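Local coordinates for ubiquinone biosynthesis protein UbiJ (Escherichia coli, PDB 6H6O) that binds hydrophobic intermediates of ubiquinone biosynthesis through its SCP2 domain, the part present here, and is essential for the stability of the Ubi complex, at residues L59-S64 against V68-E73; P90-R95 against T99-S104; K46-E51 against I113-N118. All blocks are in the same frame, centred on the assembly; numbering follows the deposited sequence.

Contact 1: L59-S64 against V68-E73; sequences LILVFS and VDVLGE. With CA (calcium ion), chain I.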
# COMPACT_ATOMS: atom_id res chain seq x y z
N LEU A 59 3.48 1.61 -11.08
CA LEU A 59 2.70 0.39 -10.89
C LEU A 59 2.00 0.17 -12.25
O LEU A 59 1.42 1.09 -12.79
CB LEU A 59 1.62 0.53 -9.81
CG LEU A 59 2.05 0.50 -8.34
CD1 LEU A 59 0.84 0.70 -7.46
CD2 LEU A 59 2.72 -0.86 -7.96
N ILE A 60 2.09 -1.02 -12.78
CA ILE A 60 1.45 -1.31 -14.06
C ILE A 60 0.49 -2.48 -13.85
O ILE A 60 0.88 -3.53 -13.34
CB ILE A 60 2.49 -1.53 -15.18
CG1 ILE A 60 3.43 -0.29 -15.34
CG2 ILE A 60 1.77 -1.83 -16.52
CD1 ILE A 60 4.77 -0.42 -14.64
N LEU A 61 -0.78 -2.27 -14.18
CA LEU A 61 -1.85 -3.26 -14.03
C LEU A 61 -2.20 -3.79 -15.42
O LEU A 61 -2.54 -3.00 -16.32
CB LEU A 61 -3.09 -2.62 -13.39
CG LEU A 61 -3.13 -2.48 -11.84
CD1 LEU A 61 -1.92 -1.75 -11.28
CD2 LEU A 61 -4.41 -1.79 -11.40
N VAL A 62 -2.09 -5.11 -15.62
CA VAL A 62 -2.41 -5.74 -16.93
C VAL A 62 -3.60 -6.64 -16.71
O VAL A 62 -3.48 -7.65 -16.02
CB VAL A 62 -1.20 -6.52 -17.52
CG1 VAL A 62 -1.56 -7.11 -18.89
CG2 VAL A 62 0.05 -5.63 -17.61
N PHE A 63 -4.74 -6.31 -17.32
CA PHE A 63 -5.98 -7.04 -17.12
C PHE A 63 -6.21 -8.19 -18.10
O PHE A 63 -6.28 -7.97 -19.31
CB PHE A 63 -7.18 -6.07 -17.12
CG PHE A 63 -7.11 -4.99 -16.07
CD1 PHE A 63 -7.66 -5.21 -14.80
CD2 PHE A 63 -6.51 -3.77 -16.33
CE1 PHE A 63 -7.58 -4.21 -13.80
CE2 PHE A 63 -6.43 -2.78 -15.35
CZ PHE A 63 -6.97 -3.00 -14.08
N SER A 64 -6.35 -9.43 -17.58
CA SER A 64 -6.68 -10.59 -18.40
C SER A 64 -8.03 -11.16 -17.91
O SER A 64 -8.62 -10.58 -16.99
CB SER A 64 -5.55 -11.63 -18.40
OG SER A 64 -5.39 -12.29 -17.15
N VAL A 68 -5.62 -9.98 -12.83
CA VAL A 68 -4.88 -8.76 -13.16
C VAL A 68 -3.46 -9.03 -12.65
O VAL A 68 -3.26 -9.59 -11.55
CB VAL A 68 -5.50 -7.46 -12.57
CG1 VAL A 68 -5.72 -7.57 -11.06
CG2 VAL A 68 -4.64 -6.22 -12.91
N ASP A 69 -2.49 -8.69 -13.47
CA ASP A 69 -1.11 -8.82 -13.10
C ASP A 69 -0.57 -7.44 -12.79
O ASP A 69 -0.92 -6.48 -13.47
CB ASP A 69 -0.32 -9.50 -14.23
CG ASP A 69 -0.57 -10.99 -14.21
OD1 ASP A 69 0.03 -11.68 -13.35
OD2 ASP A 69 -1.43 -11.45 -14.98
N VAL A 70 0.22 -7.34 -11.70
CA VAL A 70 0.81 -6.08 -11.30
C VAL A 70 2.33 -6.19 -11.50
O VAL A 70 2.93 -7.17 -11.06
CB VAL A 70 0.43 -5.63 -9.86
CG1 VAL A 70 1.02 -4.26 -9.55
CG2 VAL A 70 -1.10 -5.58 -9.70
N LEU A 71 2.92 -5.20 -12.17
CA LEU A 71 4.36 -5.14 -12.45
C LEU A 71 4.91 -3.80 -11.98
O LEU A 71 4.17 -2.83 -11.87
CB LEU A 71 4.63 -5.33 -13.95
CG LEU A 71 4.42 -6.74 -14.51
CD1 LEU A 71 3.21 -6.77 -15.44
CD2 LEU A 71 5.64 -7.20 -15.22
N GLY A 72 6.20 -3.77 -11.71
CA GLY A 72 6.88 -2.56 -11.27
C GLY A 72 7.55 -1.84 -12.42
O GLY A 72 7.95 -0.68 -12.27
N GLU A 73 7.66 -2.50 -13.59
CA GLU A 73 8.26 -1.94 -14.80
C GLU A 73 7.44 -2.42 -15.98
O GLU A 73 6.87 -3.51 -15.94
CB GLU A 73 9.73 -2.44 -14.97
CG GLU A 73 10.73 -1.97 -13.93
CD GLU A 73 11.10 -0.50 -13.90
OE1 GLU A 73 10.94 0.19 -14.94
OE2 GLU A 73 11.60 -0.04 -12.85
CA CA I . 1.63 -11.63 -11.46
O HOH W 1 -2.86 -10.25 -16.82
O HOH W 2 3.03 -9.78 -12.19
O HOH W 3 3.40 -12.53 -12.78
O HOH W 4 1.01 -13.74 -11.31
O HOH W 5 2.91 -11.75 -9.62

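Contact 2: P90-R95 against T99-S104; sequences PKLRDR and TALIRS. With CA (calcium ion), chain H.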
# COMPACT_ATOMS: atom_id res chain seq x y z
N PRO A 90 -8.70 6.49 -1.49
CA PRO A 90 -9.98 6.35 -0.76
C PRO A 90 -11.11 7.25 -1.29
O PRO A 90 -12.26 7.08 -0.88
CB PRO A 90 -9.61 6.66 0.69
CG PRO A 90 -8.39 7.48 0.61
CD PRO A 90 -7.64 7.05 -0.62
N LYS A 91 -10.79 8.19 -2.20
CA LYS A 91 -11.78 9.12 -2.79
C LYS A 91 -12.44 8.56 -4.04
O LYS A 91 -13.47 9.09 -4.45
CB LYS A 91 -11.16 10.48 -3.13
CG LYS A 91 -10.62 11.25 -1.94
CD LYS A 91 -9.90 12.49 -2.36
CE LYS A 91 -9.29 13.19 -1.18
NZ LYS A 91 -8.66 14.47 -1.58
N LEU A 92 -11.81 7.58 -4.70
CA LEU A 92 -12.32 6.99 -5.94
C LEU A 92 -13.52 6.04 -5.69
O LEU A 92 -13.49 4.87 -6.08
CB LEU A 92 -11.17 6.32 -6.74
CG LEU A 92 -10.06 7.26 -7.27
CD1 LEU A 92 -8.86 6.46 -7.77
CD2 LEU A 92 -10.57 8.12 -8.39
N ARG A 93 -14.59 6.58 -5.06
CA ARG A 93 -15.81 5.84 -4.71
C ARG A 93 -16.68 5.50 -5.92
O ARG A 93 -17.29 4.43 -5.94
CB ARG A 93 -16.63 6.61 -3.66
CG ARG A 93 -15.91 6.78 -2.33
CD ARG A 93 -16.64 7.74 -1.40
NE ARG A 93 -15.93 7.92 -0.14
CZ ARG A 93 -15.01 8.86 0.09
NH1 ARG A 93 -14.42 8.94 1.28
NH2 ARG A 93 -14.68 9.72 -0.86
N ASP A 94 -16.76 6.41 -6.91
CA ASP A 94 -17.56 6.25 -8.13
C ASP A 94 -17.10 7.20 -9.24
O ASP A 94 -16.20 8.01 -9.00
CB ASP A 94 -19.07 6.45 -7.82
CG ASP A 94 -19.41 7.66 -6.96
OD1 ASP A 94 -18.80 8.73 -7.17
OD2 ASP A 94 -20.31 7.54 -6.11
N ARG A 95 -17.72 7.11 -10.44
CA ARG A 95 -17.41 7.96 -11.60
C ARG A 95 -17.59 9.46 -11.29
O ARG A 95 -16.84 10.27 -11.83
CB ARG A 95 -18.22 7.52 -12.85
CG ARG A 95 -18.14 8.42 -14.11
CD ARG A 95 -16.73 8.65 -14.65
NE ARG A 95 -16.65 9.88 -15.45
CZ ARG A 95 -15.54 10.59 -15.63
NH1 ARG A 95 -14.40 10.22 -15.07
NH2 ARG A 95 -15.57 11.69 -16.37
N THR A 99 -14.74 12.15 -11.81
CA THR A 99 -14.88 13.36 -12.64
C THR A 99 -14.44 14.61 -11.86
O THR A 99 -13.71 15.44 -12.41
CB THR A 99 -16.32 13.50 -13.20
OG1 THR A 99 -16.77 12.23 -13.67
CG2 THR A 99 -16.40 14.50 -14.34
N ALA A 100 -14.86 14.72 -10.58
CA ALA A 100 -14.48 15.84 -9.71
C ALA A 100 -12.97 15.86 -9.48
O ALA A 100 -12.37 16.93 -9.51
CB ALA A 100 -15.23 15.75 -8.38
N LEU A 101 -12.34 14.67 -9.30
CA LEU A 101 -10.89 14.56 -9.09
C LEU A 101 -10.10 14.96 -10.32
O LEU A 101 -9.06 15.61 -10.20
CB LEU A 101 -10.48 13.17 -8.58
CG LEU A 101 -10.97 12.85 -7.14
CD1 LEU A 101 -10.93 11.40 -6.83
CD2 LEU A 101 -10.24 13.67 -6.07
N ILE A 102 -10.61 14.61 -11.52
CA ILE A 102 -9.97 15.00 -12.77
C ILE A 102 -10.11 16.52 -12.95
O ILE A 102 -9.12 17.20 -13.24
CB ILE A 102 -10.51 14.18 -13.98
CG1 ILE A 102 -10.04 12.71 -13.87
CG2 ILE A 102 -10.04 14.80 -15.32
CD1 ILE A 102 -10.88 11.66 -14.71
N ARG A 103 -11.33 17.07 -12.71
CA ARG A 103 -11.59 18.51 -12.80
C ARG A 103 -10.70 19.33 -11.85
O ARG A 103 -10.16 20.36 -12.25
CB ARG A 103 -13.09 18.80 -12.55
CG ARG A 103 -13.48 20.24 -12.84
CD ARG A 103 -14.95 20.53 -12.56
NE ARG A 103 -15.84 19.79 -13.45
CZ ARG A 103 -16.28 20.24 -14.62
NH1 ARG A 103 -17.08 19.49 -15.37
NH2 ARG A 103 -15.92 21.44 -15.07
N SER A 104 -10.53 18.87 -10.60
CA SER A 104 -9.72 19.59 -9.62
C SER A 104 -8.20 19.45 -9.86
O SER A 104 -7.42 20.17 -9.22
CB SER A 104 -10.07 19.14 -8.21
OG SER A 104 -9.66 17.79 -8.00
CA CA H . -18.26 3.01 -4.12
O HOH W 6 -15.89 2.19 -4.73
O HOH W 7 -20.76 2.70 -3.59

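Contact 3: K46-E51 against I113-N118; sequences KVLRVE and IQVVQN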
# COMPACT_ATOMS: atom_id res chain seq x y z
N LYS A 46 -6.36 -4.51 -21.30
CA LYS A 46 -5.88 -3.17 -20.99
C LYS A 46 -4.65 -3.15 -20.10
O LYS A 46 -4.49 -4.01 -19.21
CB LYS A 46 -7.00 -2.28 -20.41
CG LYS A 46 -8.20 -2.09 -21.37
CD LYS A 46 -7.85 -1.34 -22.68
CE LYS A 46 -9.10 -1.14 -23.51
NZ LYS A 46 -8.77 -0.58 -24.85
N VAL A 47 -3.78 -2.17 -20.35
CA VAL A 47 -2.58 -1.86 -19.56
C VAL A 47 -2.80 -0.48 -18.90
O VAL A 47 -2.88 0.54 -19.61
CB VAL A 47 -1.27 -1.88 -20.38
CG1 VAL A 47 -0.06 -1.60 -19.46
CG2 VAL A 47 -1.09 -3.20 -21.13
N LEU A 48 -2.91 -0.44 -17.56
CA LEU A 48 -3.12 0.79 -16.82
C LEU A 48 -1.87 1.08 -16.00
O LEU A 48 -1.52 0.30 -15.12
CB LEU A 48 -4.35 0.65 -15.90
CG LEU A 48 -4.66 1.81 -14.90
CD1 LEU A 48 -4.90 3.16 -15.65
CD2 LEU A 48 -5.89 1.48 -14.03
N ARG A 49 -1.20 2.21 -16.31
CA ARG A 49 0.00 2.64 -15.58
C ARG A 49 -0.39 3.64 -14.49
O ARG A 49 -1.08 4.61 -14.77
CB ARG A 49 1.03 3.26 -16.55
CG ARG A 49 2.41 3.44 -15.92
CD ARG A 49 3.47 3.76 -16.97
NE ARG A 49 4.79 3.73 -16.36
CZ ARG A 49 5.80 2.95 -16.72
NH1 ARG A 49 5.67 2.12 -17.75
NH2 ARG A 49 6.95 2.98 -16.06
N VAL A 50 0.06 3.39 -13.26
CA VAL A 50 -0.24 4.23 -12.10
C VAL A 50 1.06 4.83 -11.58
O VAL A 50 1.96 4.09 -11.17
CB VAL A 50 -1.05 3.50 -10.98
CG1 VAL A 50 -1.41 4.45 -9.84
CG2 VAL A 50 -2.31 2.81 -11.52
N GLU A 51 1.17 6.16 -11.67
CA GLU A 51 2.33 6.91 -11.18
C GLU A 51 1.90 7.56 -9.87
O GLU A 51 1.08 8.48 -9.88
CB GLU A 51 2.77 7.99 -12.19
CG GLU A 51 3.09 7.47 -13.59
CD GLU A 51 4.36 6.67 -13.80
OE1 GLU A 51 5.09 6.40 -12.82
OE2 GLU A 51 4.61 6.27 -14.96
N ILE A 113 -9.16 7.71 -21.19
CA ILE A 113 -9.91 7.99 -19.95
C ILE A 113 -10.91 6.84 -19.58
O ILE A 113 -11.15 6.61 -18.40
CB ILE A 113 -10.61 9.39 -20.01
CG1 ILE A 113 -11.02 9.87 -18.59
CG2 ILE A 113 -11.78 9.41 -21.02
CD1 ILE A 113 -11.57 11.32 -18.50
N GLN A 114 -11.43 6.11 -20.59
CA GLN A 114 -12.38 5.01 -20.40
C GLN A 114 -11.82 3.89 -19.54
O GLN A 114 -12.56 3.32 -18.75
CB GLN A 114 -12.91 4.47 -21.74
CG GLN A 114 -13.75 5.48 -22.51
CD GLN A 114 -14.37 4.89 -23.75
OE1 GLN A 114 -13.70 4.67 -24.77
NE2 GLN A 114 -15.66 4.64 -23.70
N VAL A 115 -10.50 3.63 -19.63
CA VAL A 115 -9.83 2.59 -18.84
C VAL A 115 -9.98 2.87 -17.34
O VAL A 115 -10.45 1.99 -16.60
CB VAL A 115 -8.34 2.37 -19.29
CG1 VAL A 115 -7.61 1.41 -18.35
CG2 VAL A 115 -8.27 1.87 -20.73
N VAL A 116 -9.61 4.08 -16.88
CA VAL A 116 -9.73 4.43 -15.46
C VAL A 116 -11.23 4.53 -15.05
O VAL A 116 -11.58 4.08 -13.96
CB VAL A 116 -8.87 5.66 -15.04
CG1 VAL A 116 -9.35 6.94 -15.73
CG2 VAL A 116 -8.84 5.81 -13.51
N GLN A 117 -12.11 5.04 -15.93
CA GLN A 117 -13.55 5.08 -15.64
C GLN A 117 -14.09 3.65 -15.40
O GLN A 117 -14.81 3.43 -14.43
CB GLN A 117 -14.34 5.75 -16.78
CG GLN A 117 -14.12 7.26 -16.86
CD GLN A 117 -14.68 7.86 -18.13
OE1 GLN A 117 -14.99 7.17 -19.11
NE2 GLN A 117 -14.81 9.18 -18.17
N ASN A 118 -13.67 2.69 -16.26
CA ASN A 118 -14.10 1.29 -16.15
C ASN A 118 -13.49 0.63 -14.92
O ASN A 118 -14.17 -0.15 -14.26
CB ASN A 118 -13.78 0.50 -17.43
CG ASN A 118 -14.64 0.96 -18.59
OD1 ASN A 118 -15.74 1.48 -18.41
ND2 ASN A 118 -14.19 0.74 -19.81

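Contact 1: L59-S64 against V68-E73
With its CG2 anti to the backbone N, Val68 lays that methyl over one face of the Phe63 ring, whose own CG sits beside its backbone N (chi1 -59°); the two side chains lie side by side and point the same way. The result is a CH-pi contact: CG2 of Val68 is 3.9 Å from the ring centroid of Phe63, displaced toward the CD1 and CE1 rim. The same methyl touches Leu61 CB at 3.9 Å. Leu61, Phe63, Val68 and Val70 share one face of the sheet, and helix 14-30 covers it, with Leu26 meeting three of the four.

The backbones form an antiparallel beta hairpin. Ile60 pairs with Leu71 and Val62 with Asp69 as hydrogen-bonded pairs; the straightest bond runs from Asp69 N to Val62 O (2.9 Å, 171° at the hydrogen). Val62 O accepts a second donor, water 1 at 2.8 Å, which also donates to Asp69 OD2 at 2.6 Å and so holds one carboxylate oxygen to the neighbouring strand. The other oxygen, Asp69 OD1, binds the calcium ion at 2.5 Å. On the opposite face, shared by Ile60, Val62, Asp69 and Leu71, Val62 CG2 meets Leu71 CD1 at 4.0 Å, and the CD1 of Ile60 reaches past Gly72 to the backbone of Glu73.

Strand 68-71 is outermost in the sheet of this chain, yet several of its outward polar groups have partners: Val70 N bonds Glu23, Val68 N bonds Asn27, and Val70 O accepts a hydrogen bond from water 2, itself a calcium ligand. Glu23 completes the protein share of the metal site. The chemistry implies a hairpin with one greasy face and a hydrated, calcium-bridged edge, where the metal probably offsets the crowding of two carboxylates between strand and helix.

Contact 2: P90-R95 against T99-S104
Arg95 O receives the backbone N-H of Thr99 at 2.8 Å (155° at the hydrogen), the first-turn bond of helix 95-104. The Thr99 hydroxyl also points its proton at this carbonyl, but its oxygen is modelled too close to the Arg95 side chain, and that second bond is less sure. For the same reason the fit of the guanidinium against Thr99 is uncertain in detail. The arginine chain turns about CB-CG (chi2 58°) and carries the guanidinium forward alongside Thr99, one turn on, crossing it at about a right angle. Thr99 CB sits 3.7 Å above the guanidinium plane, toward the rim, while Ile102 CD1 approaches the edge in the plane, 3.8 Å from Arg95 NH1.

A separate apolar patch forms where the loop doubles back beside the helix. Leu101 CD1 is the knuckle of it, meeting Leu92 CD2 at 3.6 Å and Lys91 CB at 3.8 Å; its twin CD2 lies 3.9 Å from Lys91 CD. Lys91 crosses Leu101 nearly perpendicularly, and its extended chain carries NZ on to a salt bridge with Glu106.

The loop side of this patch is an inverse gamma turn centred on Leu92, with a weak bond from Arg93 N to Lys91 O. The following carbonyl, Arg93 O, binds a calcium ion at 2.5 Å together with waters 6 and 7 and with Asp124 and Glu127 of helix 113-128, tying the loop to that helix. Pro90 packs on Gly54 of the second subunit.

Asp94 then stands at the N-cap, its OD1 accepting the backbone N of Gln97. Taken together, this is an N-capped helix start: a tight turn, a capping aspartate, and a leucine from the helix closing over the incoming loop.

Contact 3: K46-E51 against I113-N118
Val115 turns both methyls to residues 46-51, and each has its own partner. CG1, anti to the backbone N (chi1 173°), reaches toward Leu48 and comes 4.1 Å from its CB. CG2 leans instead on the aliphatic part of Lys46, just before strand 47-52, nearest to CD at 3.8 Å and CG at 4.0 Å. The lysine presents this flank because of a kink about its CB-CG bond (chi2 -64°), straightening beyond toward NZ, and it crosses the valine obliquely. The contact is therefore purely carbon on carbon, modest in area. Leu48 and Val115 are buried, whereas Lys46 closes the margin; its side chain passes about 5 Å from a bound malate and about 5 Å from a calcium ion.

Strand alternation sends Val47 to the other face, against Trp74 and Ile60. Arg49, on that side too, forms a salt bridge from NE to Glu51 OE2 at 2.9 Å, approaching from above the carboxylate plane.

Helix 113-128 thus lies across the sheet face that Leu48 shares with Phe63, and Val115 also touches Cys80 of the adjoining strand 80-84. Toward helix 95-104, Ile113 packs on Ile102 and Gln117 on Leu98.

How the contacts relate
Contact 3 is the most deeply buried and the smallest in area; contact 1 is partly buried, and contact 2 lies at the surface, its centre about 22 Å from that of contact 1, across the chain's centre. Contacts 1 and 3 share one sheet: strands 58-63 and 47-52 are neighbours, joined by probable backbone hydrogen bonds such as Leu61 N to Leu48 O. Contact 2 meets contact 3 through helix against helix, Ile102 CD1 on Ile113 CD1. The chemistry follows place: strand pairing with a hydrated calcium edge in contact 1, helix capping and a carbonyl-bound calcium in contact 2, and aliphatic packing alone between strand and helix in contact 3.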